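Local coordinates for protein group 3 allergen SMIPP-S YvT004A06 (PDB 3H7T) that is an inactivated paralogue of the trypsin-like serine proteases, made by the scabies mite, that binds zinc and probably no longer cleaves proteins as its active relatives do, at residues A[14-19]-A[51-56]; A[36-41]-A[87-92]; A[57-62]-A[136-141]. All coordinates share one frame; numbering follows the deposited sequence.

Contact 1 of 3, residues A[14-19]-A[51-56]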
# COMPACT_ATOMS: atom_id res chain seq x y z
N TRP A 14 -8.69 7.87 3.59
CA TRP A 14 -8.77 6.54 2.97
C TRP A 14 -7.81 5.54 3.61
O TRP A 14 -7.99 4.33 3.45
CB TRP A 14 -8.49 6.64 1.46
CG TRP A 14 -7.27 7.44 1.12
CD1 TRP A 14 -5.97 6.99 1.02
CD2 TRP A 14 -7.22 8.84 0.82
NE1 TRP A 14 -5.13 8.02 0.69
CE2 TRP A 14 -5.87 9.17 0.56
CE3 TRP A 14 -8.19 9.86 0.75
CZ2 TRP A 14 -5.46 10.47 0.23
CZ3 TRP A 14 -7.78 11.15 0.42
CH2 TRP A 14 -6.42 11.44 0.17
N ALA A 15 -6.80 6.05 4.31
CA ALA A 15 -5.76 5.21 4.89
C ALA A 15 -6.25 4.41 6.09
O ALA A 15 -6.96 4.93 6.96
CB ALA A 15 -4.54 6.05 5.28
N VAL A 16 -5.90 3.13 6.10
CA VAL A 16 -6.16 2.25 7.23
C VAL A 16 -4.92 1.46 7.64
O VAL A 16 -3.95 1.32 6.88
CB VAL A 16 -7.35 1.27 6.98
CG1 VAL A 16 -8.63 2.04 6.67
CG2 VAL A 16 -7.03 0.27 5.88
N GLY A 17 -4.96 0.94 8.87
CA GLY A 17 -3.95 0.03 9.37
C GLY A 17 -4.41 -1.40 9.22
O GLY A 17 -5.59 -1.71 9.41
N VAL A 18 -3.48 -2.28 8.85
CA VAL A 18 -3.80 -3.70 8.73
C VAL A 18 -2.99 -4.46 9.76
O VAL A 18 -1.79 -4.70 9.59
CB VAL A 18 -3.57 -4.24 7.31
CG1 VAL A 18 -3.92 -5.74 7.23
CG2 VAL A 18 -4.39 -3.44 6.29
N LEU A 19 -3.65 -4.81 10.86
CA LEU A 19 -3.02 -5.52 11.96
C LEU A 19 -3.15 -7.01 11.73
O LEU A 19 -4.25 -7.54 11.55
CB LEU A 19 -3.65 -5.09 13.30
CG LEU A 19 -3.23 -3.70 13.81
CD1 LEU A 19 -3.94 -2.56 13.10
CD2 LEU A 19 -3.41 -3.59 15.32
N ILE A 51 -6.69 -11.06 11.27
CA ILE A 51 -6.48 -9.76 10.64
C ILE A 51 -7.50 -8.72 11.12
O ILE A 51 -8.70 -8.99 11.17
CB ILE A 51 -6.50 -9.87 9.09
CG1 ILE A 51 -5.35 -10.78 8.61
CG2 ILE A 51 -6.40 -8.49 8.43
CD1 ILE A 51 -5.50 -11.26 7.17
N SER A 52 -7.00 -7.54 11.48
CA SER A 52 -7.82 -6.42 11.91
C SER A 52 -7.58 -5.21 11.01
O SER A 52 -6.45 -4.97 10.56
CB SER A 52 -7.51 -6.06 13.37
OG SER A 52 -8.42 -5.09 13.86
N ILE A 53 -8.64 -4.45 10.76
CA ILE A 53 -8.55 -3.20 10.00
C ILE A 53 -8.81 -2.05 10.96
O ILE A 53 -9.88 -1.96 11.57
CB ILE A 53 -9.56 -3.17 8.82
CG1 ILE A 53 -9.20 -4.22 7.77
CG2 ILE A 53 -9.60 -1.79 8.16
CD1 ILE A 53 -9.90 -5.57 7.98
N HIS A 54 -7.82 -1.16 11.09
CA HIS A 54 -7.90 -0.02 12.00
C HIS A 54 -8.08 1.26 11.19
O HIS A 54 -7.23 1.60 10.37
CB HIS A 54 -6.63 0.05 12.88
CG HIS A 54 -6.58 1.23 13.81
ND1 HIS A 54 -7.40 1.34 14.91
CD2 HIS A 54 -5.80 2.33 13.81
CE1 HIS A 54 -7.13 2.47 15.54
NE2 HIS A 54 -6.17 3.09 14.89
N TYR A 55 -9.22 1.93 11.40
CA TYR A 55 -9.59 3.10 10.60
C TYR A 55 -10.03 4.31 11.43
O TYR A 55 -10.39 4.18 12.60
CB TYR A 55 -10.67 2.72 9.57
CG TYR A 55 -12.07 2.40 10.10
CD1 TYR A 55 -13.01 3.41 10.28
CD2 TYR A 55 -12.45 1.09 10.36
CE1 TYR A 55 -14.29 3.13 10.73
CE2 TYR A 55 -13.73 0.79 10.81
CZ TYR A 55 -14.65 1.82 10.99
OH TYR A 55 -15.93 1.53 11.43
N GLY A 56 -9.99 5.49 10.80
CA GLY A 56 -10.45 6.74 11.40
C GLY A 56 -9.54 7.34 12.45
O GLY A 56 -9.98 8.16 13.25
O HOH W 1 -9.59 5.72 8.12
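V16 and I53 meet at the apolar centre, with V16 CB 4.0 Å from I53 CG2. The two chains cross at a slant, I53 CG2 lying against both CB and CG2 of V16. The other V16 methyl, CG1, presses on the first carbon of the tyrosine, reaching Y55 CB at 3.6 Å. Further along, V18 and I51 lie side by side and point the same way, V18 CG1 to I51 CG2 being 3.9 Å. With chi1 at -180°, V18 CG1 is trans to its own amide nitrogen, on the flank facing I51. V16, V18 and I53 face the interior of the first of the two six-stranded beta barrels of the trypsin fold, where V36 packs on V16 and I53, and I89 on V18 and I53; strands 15-20 and 51-55 are the first and last in barrel order, and their pairing seals the cylinder. The seam is antiparallel. G17 and H54 form a hydrogen-bonded pair joined in both directions, G17 N to H54 O at 2.8 Å and nearly straight (173°), and L19 pairs likewise with S52. Between them V18 and I53 are a non-hydrogen-bonded pair. On the outward face G17 brings no side chain, and L19 CD1 leans back along the strand to H54 CB, 3.8 Å away. The tyrosine ring turns away from strand 15-19, its OH bonded to K96 N. Where direct pairing ends, a water takes over, accepting from G56 N at 2.7 Å and lying 3.0 Å from A15 O.

Contact 2 of 3, residues A[36-41]-A[87-92]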
# COMPACT_ATOMS: atom_id res chain seq x y z
N VAL A 36 -11.17 -3.35 1.63
CA VAL A 36 -9.90 -2.66 1.81
C VAL A 36 -8.84 -3.33 0.94
O VAL A 36 -8.85 -4.55 0.78
CB VAL A 36 -9.47 -2.67 3.30
CG1 VAL A 36 -7.97 -2.43 3.46
CG2 VAL A 36 -10.27 -1.64 4.09
N ILE A 37 -7.94 -2.53 0.36
CA ILE A 37 -6.83 -3.07 -0.42
C ILE A 37 -5.49 -2.82 0.28
O ILE A 37 -5.23 -1.72 0.77
CB ILE A 37 -6.81 -2.54 -1.88
CG1 ILE A 37 -5.70 -3.22 -2.70
CG2 ILE A 37 -6.71 -1.01 -1.93
CD1 ILE A 37 -5.84 -3.06 -4.20
N THR A 38 -4.66 -3.85 0.32
CA THR A 38 -3.32 -3.80 0.92
C THR A 38 -2.36 -4.60 0.03
O THR A 38 -2.73 -5.01 -1.07
CB THR A 38 -3.36 -4.30 2.41
OG1 THR A 38 -2.11 -4.05 3.05
CG2 THR A 38 -3.70 -5.80 2.50
N ALA A 39 -1.12 -4.80 0.49
CA ALA A 39 -0.17 -5.63 -0.25
C ALA A 39 -0.39 -7.10 0.08
O ALA A 39 -0.73 -7.44 1.21
CB ALA A 39 1.27 -5.24 0.09
N ALA A 40 -0.18 -7.97 -0.91
CA ALA A 40 -0.28 -9.42 -0.68
C ALA A 40 0.71 -9.94 0.36
O ALA A 40 0.35 -10.77 1.18
CB ALA A 40 -0.13 -10.16 -1.98
N GLN A 41 1.95 -9.44 0.31
CA GLN A 41 3.01 -9.81 1.26
C GLN A 41 2.60 -9.68 2.73
O GLN A 41 3.25 -10.23 3.61
CB GLN A 41 4.29 -8.99 1.01
CG GLN A 41 4.19 -7.52 1.46
CD GLN A 41 5.41 -6.71 1.08
OE1 GLN A 41 5.37 -5.96 0.10
NE2 GLN A 41 6.51 -6.86 1.84
N ALA A 87 -3.61 -7.47 -2.10
CA ALA A 87 -4.69 -8.29 -1.55
C ALA A 87 -5.89 -7.43 -1.23
O ALA A 87 -5.76 -6.27 -0.86
CB ALA A 87 -4.24 -9.05 -0.32
N VAL A 88 -7.08 -8.01 -1.38
CA VAL A 88 -8.29 -7.32 -1.01
C VAL A 88 -8.90 -8.00 0.20
O VAL A 88 -9.07 -9.22 0.23
CB VAL A 88 -9.29 -7.20 -2.17
CG1 VAL A 88 -10.58 -6.55 -1.70
CG2 VAL A 88 -8.67 -6.40 -3.32
N ILE A 89 -9.21 -7.19 1.20
CA ILE A 89 -9.77 -7.68 2.44
C ILE A 89 -11.22 -7.24 2.51
O ILE A 89 -11.54 -6.06 2.33
CB ILE A 89 -8.98 -7.14 3.66
CG1 ILE A 89 -7.51 -7.58 3.59
CG2 ILE A 89 -9.62 -7.63 4.97
CD1 ILE A 89 -6.57 -6.84 4.56
N GLU A 90 -12.11 -8.21 2.74
CA GLU A 90 -13.50 -7.90 3.03
C GLU A 90 -13.69 -7.89 4.54
O GLU A 90 -13.24 -8.80 5.23
CB GLU A 90 -14.45 -8.90 2.36
CG GLU A 90 -15.92 -8.63 2.63
CD GLU A 90 -16.86 -9.58 1.91
OE1 GLU A 90 -16.39 -10.45 1.14
OE2 GLU A 90 -18.08 -9.45 2.11
N THR A 91 -14.34 -6.85 5.06
CA THR A 91 -14.56 -6.71 6.50
C THR A 91 -15.76 -7.52 6.98
O THR A 91 -16.68 -7.81 6.19
CB THR A 91 -14.69 -5.23 6.93
OG1 THR A 91 -15.78 -4.60 6.24
CG2 THR A 91 -13.40 -4.47 6.64
N GLU A 92 -15.74 -7.89 8.26
CA GLU A 92 -16.85 -8.59 8.91
C GLU A 92 -18.08 -7.71 9.01
O GLU A 92 -19.20 -8.15 8.76
CB GLU A 92 -16.44 -9.06 10.32
CG GLU A 92 -15.66 -10.36 10.35
CD GLU A 92 -16.53 -11.61 10.30
OE1 GLU A 92 -17.74 -11.50 10.00
OE2 GLU A 92 -16.01 -12.71 10.56
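V36 and I89 open a short antiparallel ladder in which strands 36-38 and 87-91 approach to 4.7 Å between axes, their directions 148° apart. V36 N gives its hydrogen to I89 O, and I89 N returns one to V36 O at 2.7 Å. I37 and V88 follow as a non-hydrogen-bonded pair, then T38 and A87 are doubly bonded again. The last rung is less regular: A87 N lies 2.8 Å from T38 O but stands 43° out of the carbonyl plane, just where the chain leaves the strand for A39 and A40. Among the side chains, those of T38 and I89 cross, T38 CG2 3.7 Å from I89 CD1. The threonine rotation (chi1 -171°) swings OG1 away from its amide nitrogen to bond G27 O, and leaves CG2 to meet the isoleucine. On the other face, I37 CG1 rests 3.6 Å from A87 O, and V88 CG1 is equally near V36 O; hydrocarbon thus flanks carbonyls whose hydrogen bonds are already made. A87 CB lies 4.0 Å from A40 CA, beyond the end of strand 36-38. T38, A39 and A40 begin what is the TAAHC signature in active relatives, and Q41 takes the place of its histidine; its amide is held by N85 and by Y202 O. The paired backbone amides and carbonyls of this buried ladder satisfy one another, and the side chains between them are mostly apolar. Such trypsin-like strand pairing is consistent with a fold retained although Q41 replaces the histidine.

Contact 3 of 3, residues A[57-62]-A[136-141]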
# COMPACT_ATOMS: atom_id res chain seq x y z
N SER A 57 -8.26 6.96 12.45
CA SER A 57 -7.30 7.49 13.42
C SER A 57 -5.96 7.83 12.77
O SER A 57 -5.51 7.13 11.86
CB SER A 57 -7.10 6.48 14.55
OG SER A 57 -6.19 6.97 15.52
N SER A 58 -5.33 8.90 13.25
CA SER A 58 -3.94 9.25 12.89
C SER A 58 -2.93 8.29 13.54
O SER A 58 -1.77 8.23 13.13
CB SER A 58 -3.62 10.68 13.33
OG SER A 58 -4.49 11.62 12.72
N TYR A 59 -3.38 7.57 14.57
CA TYR A 59 -2.52 6.68 15.33
C TYR A 59 -2.55 5.27 14.76
O TYR A 59 -3.56 4.82 14.24
CB TYR A 59 -2.91 6.69 16.82
CG TYR A 59 -2.80 8.08 17.41
CD1 TYR A 59 -1.56 8.63 17.72
CD2 TYR A 59 -3.95 8.84 17.65
CE1 TYR A 59 -1.46 9.92 18.25
CE2 TYR A 59 -3.86 10.12 18.18
CZ TYR A 59 -2.61 10.65 18.49
OH TYR A 59 -2.52 11.92 19.02
N ARG A 60 -1.42 4.58 14.89
CA ARG A 60 -1.22 3.28 14.25
C ARG A 60 -2.14 2.18 14.78
O ARG A 60 -2.62 1.35 14.00
CB ARG A 60 0.25 2.83 14.38
CG ARG A 60 0.57 1.60 13.54
CD ARG A 60 2.03 1.19 13.64
NE ARG A 60 2.44 0.66 14.94
CZ ARG A 60 2.25 -0.59 15.36
NH1 ARG A 60 1.62 -1.47 14.60
NH2 ARG A 60 2.69 -0.96 16.56
N THR A 61 -2.35 2.16 16.10
CA THR A 61 -3.05 1.05 16.74
C THR A 61 -4.18 1.48 17.67
O THR A 61 -4.91 0.64 18.18
CB THR A 61 -2.07 0.15 17.57
OG1 THR A 61 -1.47 0.91 18.62
CG2 THR A 61 -0.98 -0.45 16.70
N THR A 62 -4.33 2.79 17.89
CA THR A 62 -5.27 3.30 18.89
C THR A 62 -6.18 4.42 18.38
O THR A 62 -5.91 5.04 17.35
CB THR A 62 -4.54 3.85 20.14
OG1 THR A 62 -3.58 4.84 19.74
CG2 THR A 62 -3.84 2.74 20.91
N SER A 136 6.09 3.82 13.05
CA SER A 136 5.75 5.16 13.53
C SER A 136 4.40 5.09 14.25
O SER A 136 3.46 4.50 13.73
CB SER A 136 5.67 6.13 12.35
OG SER A 136 5.29 7.43 12.79
N GLY A 137 4.29 5.69 15.43
CA GLY A 137 3.00 5.80 16.13
C GLY A 137 2.02 6.72 15.41
O GLY A 137 0.80 6.54 15.48
N ASP A 138 2.57 7.71 14.71
CA ASP A 138 1.81 8.75 14.03
C ASP A 138 1.79 8.48 12.53
O ASP A 138 2.79 8.00 11.97
CB ASP A 138 2.47 10.11 14.25
CG ASP A 138 2.53 10.52 15.72
OD1 ASP A 138 1.56 10.30 16.46
OD2 ASP A 138 3.56 11.11 16.11
N LEU A 139 0.67 8.78 11.89
CA LEU A 139 0.56 8.71 10.44
C LEU A 139 1.51 9.74 9.81
O LEU A 139 1.52 10.91 10.21
CB LEU A 139 -0.89 8.95 9.99
CG LEU A 139 -1.15 8.98 8.47
CD1 LEU A 139 -1.01 7.58 7.89
CD2 LEU A 139 -2.53 9.57 8.16
N MET A 140 2.33 9.28 8.86
CA MET A 140 3.26 10.14 8.14
C MET A 140 2.83 10.25 6.68
O MET A 140 2.16 9.34 6.17
CB MET A 140 4.68 9.58 8.19
CG MET A 140 5.21 9.27 9.62
SD MET A 140 5.38 10.75 10.63
CE MET A 140 6.92 11.43 9.99
N GLU A 141 3.23 11.33 6.01
CA GLU A 141 2.95 11.48 4.59
C GLU A 141 4.18 11.98 3.84
O GLU A 141 5.03 12.65 4.42
CB GLU A 141 1.78 12.45 4.35
CG GLU A 141 2.09 13.88 4.79
CD GLU A 141 1.05 14.90 4.35
OE1 GLU A 141 1.46 15.97 3.85
OE2 GLU A 141 -0.16 14.65 4.51
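S58 O takes two donors, the backbone N of L139 and NE1 of W125. L139 N stands 2.8 Å from S58 O, though the N-H...O angle is only 137°. The leucine also brings its CB to 3.3 Å from the same S58 O. Further on, R60 N bonds G137 O at 3.0 Å, and the CA of Y59 leans on that same carbonyl. The two backbones are joined by a single bridge of Y59 with D138, which ties the loop between strands 51-55 and 65-74 of the first trypsin barrel to the chain entering strand 140-147 of the second. R60 extends CG anti to the backbone N (chi1 -170°), which carries the chain past S136 O, with CD 3.6 Å away from that oxygen. The guanidinium then has S136 O near its edge, while the methyl CG2 of T61 sits over one face. R60 also makes a cation-pi contact with F25. Y59 and D138 run alongside each other, Y59 CE1 3.5 Å from D138 OD1, ring and carboxylate turned 58° apart. S57 OG accepts from Y59 N, an ST turn, and donates to T62 O at 2.7 Å.

In the fold
Contacts 1 and 2 belong to one closed barrel and touch inside it: I53 CD1 meets I89 CG2 at 3.7 Å, and V16 packs on V36, so two strand pairs share one apolar filling. Both are buried, built from regular antiparallel bonding and branched aliphatic side chains. Contact 3 lies at the surface, about 19 Å between centres from contact 2, and has one backbone bridge across it, with serine hydroxyls bracing each segment from within and R60 and D138 beside it. It nevertheless continues from contact 1, since 57-62 follows 51-56 directly and H54 NE2 makes weak hydrogen bonds to Y59 O and T62 O. Contacts 1 and 2 are two seams of the same barrel, while contact 3 links that barrel to the second.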